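Local structure of nucleoporin nup120 (Schizosaccharomyces pombe, 4GQ2) at residues Leu337-Phe342 against Asn373-Lys378; Ile365-Ser370 against Leu521-Asp526; Gly308-Tyr313 against Trp345-Phe350. The protein serves as a structural component of the nuclear pore complex, whose nucleoporins can both build the pore and dock transiently associated nuclear transport factors. One frame throughout, in Å; residues are numbered along the deposited sequence.

Followed from the N terminus, the chain first runs through strand 309-317 of one propeller blade and then enters the next blade at strand 346-354; interaction 3 closes this loop of some thirty residues and packs the two blades together. Interaction 1 opens within that loop, at 337-342, and closes at 373-378 on strand 373-382 of that next blade, so it crosses interaction 3. Interaction 2 opens at 365-370, before interaction 1 has closed, and crosses it as well; it closes only at 521-526, after some 150 residues that include several helices, tying the blade to strand 520-525. Interactions 3 and 2 follow in series. Backbone bonding of strand 361-370 to both of its neighbours joins all three contacts.

Interaction 1: Leu337-Phe342 against Asn373-Lys378; sequences LPDDEF and NTVIQK
Pro338 and Asp339 belong to the loop that carries the chain from one beta-propeller blade to the next, and they lie against Val375 and Gln377 on strand 373-382 of the blade just entered. The touch is light. Carboxylate oxygen OD2 of Asp339 approaches methyl CG2 of Val375 at 4.0 Å, the acid and the valine lying alongside but pointing opposite ways. With CG1 of Val375 anti to the backbone N (chi1 179°), CG2 lies beside that nitrogen and is the methyl presented to the loop. The other carboxylate oxygen is used within the loop: Asp340 N donates to Asp339 OD1 at 2.8 Å, meeting it on its anti side, which helps fix the rotation of the acid. Just beyond, the loop tightens into an inverse gamma turn centred on Glu341, closed by Phe342 N to Asp340 O at 2.8 Å. Between loop and strand, in this interblade connection, Trp345 packs on Pro338, Asp339 and Val375 alike. Further along, ring carbon CD of Pro338 comes within 4.3 Å of the amide nitrogen NE2 of Gln377. That amide has weak hydrogen bonds at both ends, from NE2 to Ser336 O and to OE1 from Trp368 NE1.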
ATOM      1  N   LEU A 337      -8.902  23.202  30.027  1.00 64.84           N
ATOM      2  CA  LEU A 337      -9.272  24.102  28.942  1.00 71.99           C
ATOM      3  C   LEU A 337      -9.113  23.422  27.572  1.00 77.33           C
ATOM      4  O   LEU A 337      -8.034  22.912  27.257  1.00 72.00           O
ATOM      5  CB  LEU A 337      -8.446  25.399  29.010  1.00 72.04           C
ATOM      6  CG  LEU A 337      -6.910  25.352  28.928  1.00 94.00           C
ATOM      7  CD1 LEU A 337      -6.359  26.616  28.282  1.00112.74           C
ATOM      8  CD2 LEU A 337      -6.256  25.105  30.285  1.00101.64           C
ATOM      9  N   PRO A 338     -10.204  23.349  26.779  1.00 91.46           N
ATOM     10  CA  PRO A 338      -9.996  23.167  25.350  1.00 90.34           C
ATOM     11  C   PRO A 338      -9.344  24.412  24.753  1.00 79.97           C
ATOM     12  O   PRO A 338      -9.479  25.503  25.304  1.00 91.07           O
ATOM     13  CB  PRO A 338     -11.415  22.969  24.816  1.00 89.99           C
ATOM     14  CG  PRO A 338     -12.116  22.287  25.938  1.00 79.07           C
ATOM     15  CD  PRO A 338     -11.581  22.978  27.166  1.00108.76           C
ATOM     16  N   ASP A 339      -8.655  24.229  23.633  1.00 77.50           N
ATOM     17  CA  ASP A 339      -7.713  25.209  23.077  1.00106.13           C
ATOM     18  C   ASP A 339      -8.176  26.673  22.963  1.00118.25           C
ATOM     19  O   ASP A 339      -7.920  27.473  23.867  1.00148.20           O
ATOM     20  CB  ASP A 339      -7.202  24.702  21.730  1.00105.02           C
ATOM     21  CG  ASP A 339      -8.283  24.016  20.935  1.00103.92           C
ATOM     22  OD1 ASP A 339      -9.142  24.726  20.370  1.00120.63           O
ATOM     23  OD2 ASP A 339      -8.284  22.768  20.896  1.00 97.68           O
ATOM     24  N   ASP A 340      -8.839  27.021  21.861  1.00102.14           N
ATOM     25  CA  ASP A 340      -9.109  28.429  21.540  1.00103.73           C
ATOM     26  C   ASP A 340     -10.500  28.912  21.956  1.00 91.51           C
ATOM     27  O   ASP A 340     -11.407  29.017  21.128  1.00 80.50           O
ATOM     28  CB  ASP A 340      -8.857  28.700  20.050  1.00 97.02           C
ATOM     29  CG  ASP A 340      -7.380  28.857  19.724  1.00103.83           C
ATOM     30  OD1 ASP A 340      -6.695  29.651  20.404  1.00114.61           O
ATOM     31  OD2 ASP A 340      -6.904  28.195  18.776  1.00 95.49           O
ATOM     32  N   GLU A 341     -10.647  29.235  23.239  1.00 87.43           N
ATOM     33  CA  GLU A 341     -11.949  29.605  23.805  1.00 97.18           C
ATOM     34  C   GLU A 341     -12.420  31.040  23.510  1.00103.41           C
ATOM     35  O   GLU A 341     -12.698  31.832  24.418  1.00 93.75           O
ATOM     36  CB  GLU A 341     -11.995  29.279  25.298  1.00 91.73           C
ATOM     37  CG  GLU A 341     -11.949  27.785  25.587  1.00 93.20           C
ATOM     38  CD  GLU A 341     -11.185  27.447  26.856  1.00 85.98           C
ATOM     39  OE1 GLU A 341     -10.364  28.274  27.308  1.00 86.05           O
ATOM     40  OE2 GLU A 341     -11.391  26.342  27.397  1.00 69.23           O
ATOM     41  N   PHE A 342     -12.472  31.365  22.222  1.00107.36           N
ATOM     42  CA  PHE A 342     -13.328  32.434  21.709  1.00113.33           C
ATOM     43  C   PHE A 342     -14.186  31.857  20.575  1.00114.53           C
ATOM     44  O   PHE A 342     -15.021  32.552  19.989  1.00100.87           O
ATOM     45  CB  PHE A 342     -12.540  33.685  21.285  1.00123.55           C
ATOM     46  CG  PHE A 342     -11.130  33.412  20.840  1.00138.35           C
ATOM     47  CD1 PHE A 342     -10.858  33.013  19.533  1.00138.47           C
ATOM     48  CD2 PHE A 342     -10.068  33.577  21.724  1.00139.05           C
ATOM     49  CE1 PHE A 342      -9.555  32.769  19.122  1.00136.79           C
ATOM     50  CE2 PHE A 342      -8.763  33.335  21.319  1.00144.35           C
ATOM     51  CZ  PHE A 342      -8.506  32.931  20.017  1.00143.61           C
ATOM     52  N   ASN A 373     -14.417  19.919  14.502  1.00 57.14           N
ATOM     53  CA  ASN A 373     -13.254  19.753  15.369  1.00 48.25           C
ATOM     54  C   ASN A 373     -13.610  18.934  16.597  1.00 43.11           C
ATOM     55  O   ASN A 373     -14.762  18.942  17.033  1.00 49.15           O
ATOM     56  CB  ASN A 373     -12.707  21.119  15.802  1.00 61.09           C
ATOM     57  CG  ASN A 373     -11.965  21.834  14.690  1.00 62.99           C
ATOM     58  OD1 ASN A 373     -12.305  22.960  14.336  1.00 63.18           O
ATOM     59  ND2 ASN A 373     -10.944  21.185  14.133  1.00 61.81           N
ATOM     60  N   THR A 374     -12.616  18.256  17.171  1.00 39.31           N
ATOM     61  CA  THR A 374     -12.855  17.306  18.254  1.00 43.02           C
ATOM     62  C   THR A 374     -11.688  17.231  19.248  1.00 47.09           C
ATOM     63  O   THR A 374     -10.523  17.195  18.848  1.00 49.91           O
ATOM     64  CB  THR A 374     -13.106  15.893  17.675  1.00 43.42           C
ATOM     65  OG1 THR A 374     -14.136  15.953  16.679  1.00 45.28           O
ATOM     66  CG2 THR A 374     -13.521  14.919  18.765  1.00 37.93           C
ATOM     67  N   VAL A 375     -12.009  17.203  20.542  1.00 43.43           N
ATOM     68  CA  VAL A 375     -11.016  16.919  21.583  1.00 41.84           C
ATOM     69  C   VAL A 375     -11.495  15.804  22.505  1.00 42.71           C
ATOM     70  O   VAL A 375     -12.646  15.788  22.936  1.00 48.85           O
ATOM     71  CB  VAL A 375     -10.644  18.164  22.427  1.00 41.98           C
ATOM     72  CG1 VAL A 375      -9.635  17.795  23.513  1.00 38.34           C
ATOM     73  CG2 VAL A 375     -10.064  19.265  21.549  1.00 39.68           C
ATOM     74  N   ILE A 376     -10.603  14.864  22.792  1.00 48.12           N
ATOM     75  CA  ILE A 376     -10.888  13.811  23.758  1.00 49.65           C
ATOM     76  C   ILE A 376     -10.033  14.022  25.004  1.00 50.97           C
ATOM     77  O   ILE A 376      -8.827  14.279  24.906  1.00 49.57           O
ATOM     78  CB  ILE A 376     -10.690  12.394  23.156  1.00 44.95           C
ATOM     79  CG1 ILE A 376     -11.895  11.986  22.303  1.00 47.46           C
ATOM     80  CG2 ILE A 376     -10.545  11.348  24.247  1.00 46.94           C
ATOM     81  CD1 ILE A 376     -11.944  12.616  20.930  1.00 56.89           C
ATOM     82  N   GLN A 377     -10.673  13.923  26.168  1.00 49.91           N
ATOM     83  CA  GLN A 377      -9.983  14.033  27.451  1.00 50.97           C
ATOM     84  C   GLN A 377     -10.209  12.800  28.313  1.00 53.59           C
ATOM     85  O   GLN A 377     -11.318  12.260  28.355  1.00 56.18           O
ATOM     86  CB  GLN A 377     -10.488  15.246  28.231  1.00 64.53           C
ATOM     87  CG  GLN A 377     -10.296  16.602  27.570  1.00 62.33           C
ATOM     88  CD  GLN A 377     -10.919  17.724  28.385  1.00 66.00           C
ATOM     89  OE1 GLN A 377     -11.800  17.487  29.216  1.00 62.36           O
ATOM     90  NE2 GLN A 377     -10.466  18.952  28.151  1.00 61.60           N
ATOM     91  N   LYS A 378      -9.155  12.366  29.001  1.00 56.30           N
ATOM     92  CA  LYS A 378      -9.266  11.363  30.058  1.00 55.13           C
ATOM     93  C   LYS A 378      -8.961  11.989  31.416  1.00 67.74           C
ATOM     94  O   LYS A 378      -8.090  12.859  31.528  1.00 66.46           O
ATOM     95  CB  LYS A 378      -8.300  10.206  29.818  1.00 57.96           C
ATOM     96  CG  LYS A 378      -8.808   9.131  28.881  1.00 63.48           C
ATOM     97  CD  LYS A 378      -7.806   7.988  28.785  1.00 69.11           C
ATOM     98  CE  LYS A 378      -8.333   6.870  27.897  1.00 68.00           C
ATOM     99  NZ  LYS A 378      -7.321   5.805  27.653  1.00 74.16           N
TER

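Interaction 2: Ile365-Ser370 against Leu521-Asp526; sequences IIAWKS and LSINFD
Ile523 faces Ile365 and Ala367 where two antiparallel strand segments run side by side, their axes approaching to 8.0 Å at an angle of 169°. The apolar contacts carry the interface. Ile523 sends its two branches to different partners: methyl CD1 goes to Ile365, touching CG2 at 3.8 Å, while CG2 meets Ala367 CB at 3.9 Å. The split follows from the first torsion of Ile523 (chi1 67°), which puts CG1 between the backbone N and the carbonyl carbon and leaves CG2 beside the N. The two isoleucine side chains run at a slant to one another, and CD1 of Ile523 also lies 3.7 Å from the carbonyl oxygen O of Ile365. The single methyl of Ala367 is consistent with the close approach here, the CA atoms of Ala367 and Ile523 being 7.4 Å apart.

At one end a single charged chain takes part. Lys369 extends toward the other strand, its CG anti to the backbone N (chi1 176°), and Lys369 NZ ends 4.5 Å from Leu521 CD2. Its charge is matched by a salt bridge to Glu519, and NZ also bonds to Ile520 O.

In the fold this joins strand 361-370 to strand 520-525, which the chain reaches only after a region containing several helices. Strand 520-525 is an outermost strand of the mixed sheet, with 346-354 at the other end; within it Leu521 and Ser522 form a classic beta bulge opposite Asn535. Strand 346-354 helps to bridge the two segments: Ile523 N bonds to Asp349 OD2 and Phe525 N to Gln351 OE1. The contact between 365-370 and 521-526 itself thus rests on methyl packing, while directional bonds come from these neighbouring side chains and the lysine's charge is met by Glu519.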
ATOM      1  N   ILE A 365     -13.835   9.384  30.494  1.00 50.73           N
ATOM      2  CA  ILE A 365     -13.452   9.795  29.141  1.00 49.57           C
ATOM      3  C   ILE A 365     -14.516  10.749  28.603  1.00 45.79           C
ATOM      4  O   ILE A 365     -15.713  10.463  28.674  1.00 47.10           O
ATOM      5  CB  ILE A 365     -13.281   8.582  28.191  1.00 48.80           C
ATOM      6  CG1 ILE A 365     -12.326   7.552  28.803  1.00 49.45           C
ATOM      7  CG2 ILE A 365     -12.757   9.028  26.830  1.00 43.84           C
ATOM      8  CD1 ILE A 365     -12.571   6.130  28.344  1.00 48.05           C
ATOM      9  N   ILE A 366     -14.070  11.881  28.074  1.00 45.22           N
ATOM     10  CA  ILE A 366     -14.964  12.936  27.613  1.00 52.15           C
ATOM     11  C   ILE A 366     -14.615  13.336  26.186  1.00 51.13           C
ATOM     12  O   ILE A 366     -13.441  13.532  25.871  1.00 54.13           O
ATOM     13  CB  ILE A 366     -14.843  14.196  28.500  1.00 60.35           C
ATOM     14  CG1 ILE A 366     -14.770  13.825  29.989  1.00 62.94           C
ATOM     15  CG2 ILE A 366     -15.989  15.155  28.223  1.00 51.33           C
ATOM     16  CD1 ILE A 366     -14.350  14.967  30.894  1.00 66.74           C
ATOM     17  N   ALA A 367     -15.638  13.475  25.342  1.00 56.35           N
ATOM     18  CA  ALA A 367     -15.480  13.950  23.960  1.00 47.47           C
ATOM     19  C   ALA A 367     -16.084  15.339  23.768  1.00 49.39           C
ATOM     20  O   ALA A 367     -17.254  15.574  24.096  1.00 50.82           O
ATOM     21  CB  ALA A 367     -16.107  12.967  22.974  1.00 47.49           C
ATOM     22  N   TRP A 368     -15.281  16.244  23.218  1.00 49.08           N
ATOM     23  CA  TRP A 368     -15.691  17.619  22.971  1.00 48.40           C
ATOM     24  C   TRP A 368     -15.801  17.902  21.509  1.00 47.53           C
ATOM     25  O   TRP A 368     -15.010  17.405  20.708  1.00 56.74           O
ATOM     26  CB  TRP A 368     -14.719  18.593  23.630  1.00 51.44           C
ATOM     27  CG  TRP A 368     -14.709  18.438  25.126  1.00 45.47           C
ATOM     28  CD1 TRP A 368     -13.814  17.706  25.897  1.00 53.38           C
ATOM     29  CD2 TRP A 368     -15.678  18.988  26.084  1.00 48.27           C
ATOM     30  NE1 TRP A 368     -14.140  17.779  27.229  1.00 59.86           N
ATOM     31  CE2 TRP A 368     -15.246  18.532  27.411  1.00 51.75           C
ATOM     32  CE3 TRP A 368     -16.810  19.797  25.981  1.00 48.79           C
ATOM     33  CZ2 TRP A 368     -15.935  18.876  28.570  1.00 50.49           C
ATOM     34  CZ3 TRP A 368     -17.499  20.136  27.155  1.00 50.43           C
ATOM     35  CH2 TRP A 368     -17.068  19.686  28.418  1.00 51.78           C
ATOM     36  N   LYS A 369     -16.776  18.731  21.161  1.00 48.75           N
ATOM     37  CA  LYS A 369     -17.149  18.983  19.777  1.00 53.82           C
ATOM     38  C   LYS A 369     -17.147  20.479  19.495  1.00 59.90           C
ATOM     39  O   LYS A 369     -17.552  21.279  20.341  1.00 53.79           O
ATOM     40  CB  LYS A 369     -18.545  18.398  19.531  1.00 55.07           C
ATOM     41  CG  LYS A 369     -19.155  18.639  18.160  1.00 56.35           C
ATOM     42  CD  LYS A 369     -20.541  18.008  18.090  1.00 49.72           C
ATOM     43  CE  LYS A 369     -21.003  17.835  16.651  1.00 55.38           C
ATOM     44  NZ  LYS A 369     -21.895  16.644  16.490  1.00 53.87           N
ATOM     45  N   SER A 370     -16.670  20.844  18.308  1.00 56.88           N
ATOM     46  CA  SER A 370     -16.775  22.207  17.810  1.00 50.02           C
ATOM     47  C   SER A 370     -16.851  22.158  16.296  1.00 52.31           C
ATOM     48  O   SER A 370     -15.822  22.158  15.610  1.00 59.52           O
ATOM     49  CB  SER A 370     -15.583  23.054  18.260  1.00 62.94           C
ATOM     50  OG  SER A 370     -15.794  24.419  17.941  1.00 53.59           O
ATOM     51  N   LEU A 521     -19.651  11.923  17.139  1.00 46.16           N
ATOM     52  CA  LEU A 521     -21.065  11.622  17.378  1.00 38.35           C
ATOM     53  C   LEU A 521     -21.283  10.937  18.714  1.00 44.56           C
ATOM     54  O   LEU A 521     -22.220  11.269  19.439  1.00 44.74           O
ATOM     55  CB  LEU A 521     -21.663  10.765  16.256  1.00 33.23           C
ATOM     56  CG  LEU A 521     -21.604  11.291  14.820  1.00 38.69           C
ATOM     57  CD1 LEU A 521     -22.089  10.222  13.848  1.00 39.11           C
ATOM     58  CD2 LEU A 521     -22.410  12.570  14.651  1.00 37.58           C
ATOM     59  N   SER A 522     -20.428   9.969  19.027  1.00 47.44           N
ATOM     60  CA  SER A 522     -20.513   9.263  20.289  1.00 38.86           C
ATOM     61  C   SER A 522     -19.193   8.595  20.609  1.00 44.42           C
ATOM     62  O   SER A 522     -18.304   8.538  19.756  1.00 39.46           O
ATOM     63  CB  SER A 522     -21.612   8.207  20.238  1.00 35.88           C
ATOM     64  OG  SER A 522     -21.180   7.077  19.503  1.00 37.26           O
ATOM     65  N   ILE A 523     -19.082   8.106  21.848  1.00 38.27           N
ATOM     66  CA  ILE A 523     -17.985   7.245  22.280  1.00 42.53           C
ATOM     67  C   ILE A 523     -18.544   6.075  23.107  1.00 50.00           C
ATOM     68  O   ILE A 523     -19.597   6.203  23.743  1.00 52.43           O
ATOM     69  CB  ILE A 523     -16.883   8.012  23.061  1.00 44.14           C
ATOM     70  CG1 ILE A 523     -17.396   8.533  24.413  1.00 47.39           C
ATOM     71  CG2 ILE A 523     -16.291   9.146  22.224  1.00 38.04           C
ATOM     72  CD1 ILE A 523     -16.284   8.891  25.383  1.00 41.84           C
ATOM     73  N   ASN A 524     -17.862   4.931  23.071  1.00 43.12           N
ATOM     74  CA  ASN A 524     -18.287   3.752  23.823  1.00 46.54           C
ATOM     75  C   ASN A 524     -17.104   2.994  24.372  1.00 56.95           C
ATOM     76  O   ASN A 524     -16.209   2.604  23.616  1.00 52.29           O
ATOM     77  CB  ASN A 524     -19.088   2.780  22.953  1.00 44.80           C
ATOM     78  CG  ASN A 524     -20.352   3.387  22.396  1.00 48.49           C
ATOM     79  OD1 ASN A 524     -20.380   3.826  21.244  1.00 46.86           O
ATOM     80  ND2 ASN A 524     -21.414   3.405  23.204  1.00 49.14           N
ATOM     81  N   PHE A 525     -17.106   2.777  25.686  1.00 60.71           N
ATOM     82  CA  PHE A 525     -16.132   1.898  26.308  1.00 55.94           C
ATOM     83  C   PHE A 525     -16.610   0.474  26.101  1.00 54.47           C
ATOM     84  O   PHE A 525     -17.779   0.164  26.324  1.00 58.97           O
ATOM     85  CB  PHE A 525     -15.977   2.205  27.801  1.00 59.62           C
ATOM     86  CG  PHE A 525     -14.965   1.335  28.499  1.00 56.36           C
ATOM     87  CD1 PHE A 525     -13.599   1.595  28.381  1.00 59.27           C
ATOM     88  CD2 PHE A 525     -15.374   0.262  29.286  1.00 49.01           C
ATOM     89  CE1 PHE A 525     -12.661   0.799  29.025  1.00 48.49           C
ATOM     90  CE2 PHE A 525     -14.440  -0.540  29.930  1.00 45.49           C
ATOM     91  CZ  PHE A 525     -13.085  -0.271  29.799  1.00 48.03           C
ATOM     92  N   ASP A 526     -15.706  -0.375  25.631  1.00 56.63           N
ATOM     93  CA  ASP A 526     -15.987  -1.784  25.478  1.00 55.88           C
ATOM     94  C   ASP A 526     -15.233  -2.492  26.590  1.00 61.94           C
ATOM     95  O   ASP A 526     -13.998  -2.481  26.603  1.00 70.19           O
ATOM     96  CB  ASP A 526     -15.533  -2.279  24.103  1.00 63.67           C
ATOM     97  CG  ASP A 526     -15.849  -3.749  23.864  1.00 70.98           C
ATOM     98  OD1 ASP A 526     -16.530  -4.378  24.697  1.00 78.47           O
ATOM     99  OD2 ASP A 526     -15.417  -4.282  22.823  1.00 93.39           O
TER

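Interaction 3: Gly308-Tyr313 against Trp345-Phe350; sequences GSFSIY and WMLSDF
Phe310 drives the edge of its ring into the face of Phe350, a T-shaped pair with centroids 5.2 Å apart and planes at 65°. The atom that does the touching is CE2 of Phe310, which stands 3.8 Å above the Phe350 ring plane, over the ring's centre; its nearest neighbour there is Phe350 CD2 at 3.9 Å. Phe350 has CG between its backbone N and carbonyl carbon (chi1 64°), which turns the ring face toward strand 309-317. Phe310 keeps CG beside its N (chi1 -68°) and reaches across from the other blade. Leu347, on the same strand as Phe350, adds methyl CD2 at 4.4 Å from Phe310 CZ. Putting an alanine at Phe350 would probably leave the Phe310 edge without its aromatic face, open a gap between the blades and let that ring turn more easily. Just before Phe350, Ser348 and Asp349 form a classic beta bulge opposite Ala367, and Phe350 N donates to Asp349 OD1 at 2.7 Å, from above the carboxylate plane. Around the pair, Tyr301 of strand 297-302 meets the Phe310 ring, Ala299 touches Phe350, and strand 361-370 contributes Ile366 against Phe310 and Leu347, and Leu364 against Phe350.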
ATOM      1  N   GLY A 308     -18.336  23.444  32.131  1.00 65.69           N
ATOM      2  CA  GLY A 308     -19.102  22.666  33.099  1.00 59.26           C
ATOM      3  C   GLY A 308     -18.281  21.885  34.107  1.00 58.29           C
ATOM      4  O   GLY A 308     -17.106  22.175  34.330  1.00 57.42           O
ATOM      5  N   SER A 309     -18.921  20.894  34.719  1.00 53.14           N
ATOM      6  CA  SER A 309     -18.292  20.038  35.717  1.00 54.83           C
ATOM      7  C   SER A 309     -19.039  18.715  35.770  1.00 51.53           C
ATOM      8  O   SER A 309     -20.090  18.570  35.150  1.00 55.12           O
ATOM      9  CB  SER A 309     -18.294  20.712  37.097  1.00 59.02           C
ATOM     10  OG  SER A 309     -19.607  21.069  37.500  1.00 65.74           O
ATOM     11  N   PHE A 310     -18.497  17.753  36.508  1.00 48.76           N
ATOM     12  CA  PHE A 310     -19.074  16.416  36.556  1.00 62.53           C
ATOM     13  C   PHE A 310     -19.254  15.914  37.986  1.00 66.28           C
ATOM     14  O   PHE A 310     -18.450  16.222  38.865  1.00 56.24           O
ATOM     15  CB  PHE A 310     -18.199  15.432  35.778  1.00 65.60           C
ATOM     16  CG  PHE A 310     -18.191  15.657  34.289  1.00 58.45           C
ATOM     17  CD1 PHE A 310     -17.270  16.522  33.706  1.00 60.09           C
ATOM     18  CD2 PHE A 310     -19.090  14.985  33.467  1.00 65.63           C
ATOM     19  CE1 PHE A 310     -17.257  16.726  32.336  1.00 62.26           C
ATOM     20  CE2 PHE A 310     -19.081  15.179  32.095  1.00 60.93           C
ATOM     21  CZ  PHE A 310     -18.162  16.050  31.529  1.00 56.96           C
ATOM     22  N   SER A 311     -20.310  15.133  38.203  1.00 70.65           N
ATOM     23  CA  SER A 311     -20.563  14.499  39.494  1.00 64.55           C
ATOM     24  C   SER A 311     -20.572  12.980  39.376  1.00 66.82           C
ATOM     25  O   SER A 311     -20.916  12.435  38.329  1.00 79.09           O
ATOM     26  CB  SER A 311     -21.895  14.974  40.073  1.00 59.81           C
ATOM     27  OG  SER A 311     -21.800  16.299  40.553  1.00 67.16           O
ATOM     28  N   ILE A 312     -20.184  12.304  40.454  1.00 73.88           N
ATOM     29  CA  ILE A 312     -20.342  10.854  40.561  1.00 69.25           C
ATOM     30  C   ILE A 312     -21.250  10.520  41.748  1.00 74.27           C
ATOM     31  O   ILE A 312     -21.147  11.134  42.810  1.00100.62           O
ATOM     32  CB  ILE A 312     -18.981  10.121  40.661  1.00 70.88           C
ATOM     33  CG1 ILE A 312     -18.231  10.203  39.321  1.00 75.52           C
ATOM     34  CG2 ILE A 312     -19.173   8.664  41.077  1.00 58.79           C
ATOM     35  CD1 ILE A 312     -16.838   9.597  39.323  1.00 62.39           C
ATOM     36  N   TYR A 313     -22.148   9.559  41.548  1.00 63.98           N
ATOM     37  CA  TYR A 313     -23.068   9.108  42.580  1.00 60.58           C
ATOM     38  C   TYR A 313     -22.990   7.597  42.739  1.00 65.17           C
ATOM     39  O   TYR A 313     -22.832   6.871  41.758  1.00 72.65           O
ATOM     40  CB  TYR A 313     -24.506   9.487  42.222  1.00 62.51           C
ATOM     41  CG  TYR A 313     -24.804  10.968  42.232  1.00 77.89           C
ATOM     42  CD1 TYR A 313     -24.461  11.772  41.148  1.00 68.85           C
ATOM     43  CD2 TYR A 313     -25.454  11.566  43.316  1.00 82.54           C
ATOM     44  CE1 TYR A 313     -24.738  13.128  41.147  1.00 68.21           C
ATOM     45  CE2 TYR A 313     -25.742  12.926  43.320  1.00 74.17           C
ATOM     46  CZ  TYR A 313     -25.379  13.699  42.231  1.00 71.73           C
ATOM     47  OH  TYR A 313     -25.646  15.048  42.210  1.00 78.32           O
ATOM     48  N   TRP A 345     -17.154  25.329  22.450  1.00 69.74           N
ATOM     49  CA  TRP A 345     -16.990  23.880  22.538  1.00 67.21           C
ATOM     50  C   TRP A 345     -18.171  23.275  23.249  1.00 74.28           C
ATOM     51  O   TRP A 345     -18.595  23.772  24.299  1.00 73.79           O
ATOM     52  CB  TRP A 345     -15.724  23.522  23.302  1.00 60.89           C
ATOM     53  CG  TRP A 345     -14.430  23.641  22.532  1.00 65.88           C
ATOM     54  CD1 TRP A 345     -13.523  24.697  22.556  1.00 67.29           C
ATOM     55  CD2 TRP A 345     -13.831  22.649  21.623  1.00 69.42           C
ATOM     56  NE1 TRP A 345     -12.449  24.442  21.744  1.00 66.84           N
ATOM     57  CE2 TRP A 345     -12.569  23.234  21.153  1.00 67.52           C
ATOM     58  CE3 TRP A 345     -14.203  21.388  21.161  1.00 65.26           C
ATOM     59  CZ2 TRP A 345     -11.734  22.566  20.262  1.00 59.78           C
ATOM     60  CZ3 TRP A 345     -13.350  20.725  20.264  1.00 55.64           C
ATOM     61  CH2 TRP A 345     -12.151  21.303  19.823  1.00 53.74           C
ATOM     62  N   MET A 346     -18.707  22.192  22.688  1.00 61.58           N
ATOM     63  CA  MET A 346     -19.847  21.491  23.280  1.00 63.38           C
ATOM     64  C   MET A 346     -19.495  20.064  23.665  1.00 59.14           C
ATOM     65  O   MET A 346     -18.722  19.391  22.982  1.00 59.82           O
ATOM     66  CB  MET A 346     -21.039  21.465  22.322  1.00 69.91           C
ATOM     67  CG  MET A 346     -21.738  22.800  22.134  1.00104.34           C
ATOM     68  SD  MET A 346     -23.319  22.618  21.286  1.00138.86           S
ATOM     69  CE  MET A 346     -23.621  24.309  20.774  1.00130.88           C
ATOM     70  N   LEU A 347     -20.078  19.605  24.764  1.00 57.52           N
ATOM     71  CA  LEU A 347     -19.983  18.212  25.149  1.00 57.74           C
ATOM     72  C   LEU A 347     -20.696  17.370  24.103  1.00 57.36           C
ATOM     73  O   LEU A 347     -21.851  17.635  23.766  1.00 64.53           O
ATOM     74  CB  LEU A 347     -20.616  17.983  26.526  1.00 47.65           C
ATOM     75  CG  LEU A 347     -20.530  16.559  27.069  1.00 50.43           C
ATOM     76  CD1 LEU A 347     -19.072  16.156  27.199  1.00 44.17           C
ATOM     77  CD2 LEU A 347     -21.235  16.429  28.409  1.00 48.94           C
ATOM     78  N   SER A 348     -19.997  16.368  23.583  1.00 50.50           N
ATOM     79  CA  SER A 348     -20.603  15.417  22.664  1.00 47.69           C
ATOM     80  C   SER A 348     -21.059  14.163  23.407  1.00 44.58           C
ATOM     81  O   SER A 348     -22.170  13.682  23.194  1.00 42.76           O
ATOM     82  CB  SER A 348     -19.627  15.050  21.543  1.00 51.03           C
ATOM     83  OG  SER A 348     -20.038  13.865  20.878  1.00 42.29           O
ATOM     84  N   ASP A 349     -20.197  13.642  24.278  1.00 39.89           N
ATOM     85  CA  ASP A 349     -20.458  12.378  24.947  1.00 40.57           C
ATOM     86  C   ASP A 349     -19.390  12.149  26.008  1.00 44.25           C
ATOM     87  O   ASP A 349     -18.377  12.853  26.035  1.00 38.58           O
ATOM     88  CB  ASP A 349     -20.439  11.234  23.924  1.00 40.79           C
ATOM     89  CG  ASP A 349     -21.179   9.996  24.400  1.00 50.54           C
ATOM     90  OD1 ASP A 349     -21.660   9.964  25.555  1.00 59.21           O
ATOM     91  OD2 ASP A 349     -21.280   9.038  23.606  1.00 49.16           O
ATOM     92  N   PHE A 350     -19.616  11.166  26.879  1.00 41.00           N
ATOM     93  CA  PHE A 350     -18.620  10.786  27.881  1.00 42.98           C
ATOM     94  C   PHE A 350     -18.886   9.382  28.421  1.00 45.13           C
ATOM     95  O   PHE A 350     -20.005   8.877  28.328  1.00 47.60           O
ATOM     96  CB  PHE A 350     -18.513  11.840  29.008  1.00 47.55           C
ATOM     97  CG  PHE A 350     -19.765  11.999  29.834  1.00 47.19           C
ATOM     98  CD1 PHE A 350     -20.848  12.719  29.353  1.00 47.51           C
ATOM     99  CD2 PHE A 350     -19.846  11.445  31.107  1.00 54.57           C
ATOM    100  CE1 PHE A 350     -21.998  12.868  30.115  1.00 59.40           C
ATOM    101  CE2 PHE A 350     -20.992  11.590  31.876  1.00 58.40           C
ATOM    102  CZ  PHE A 350     -22.070  12.306  31.378  1.00 55.61           C
TER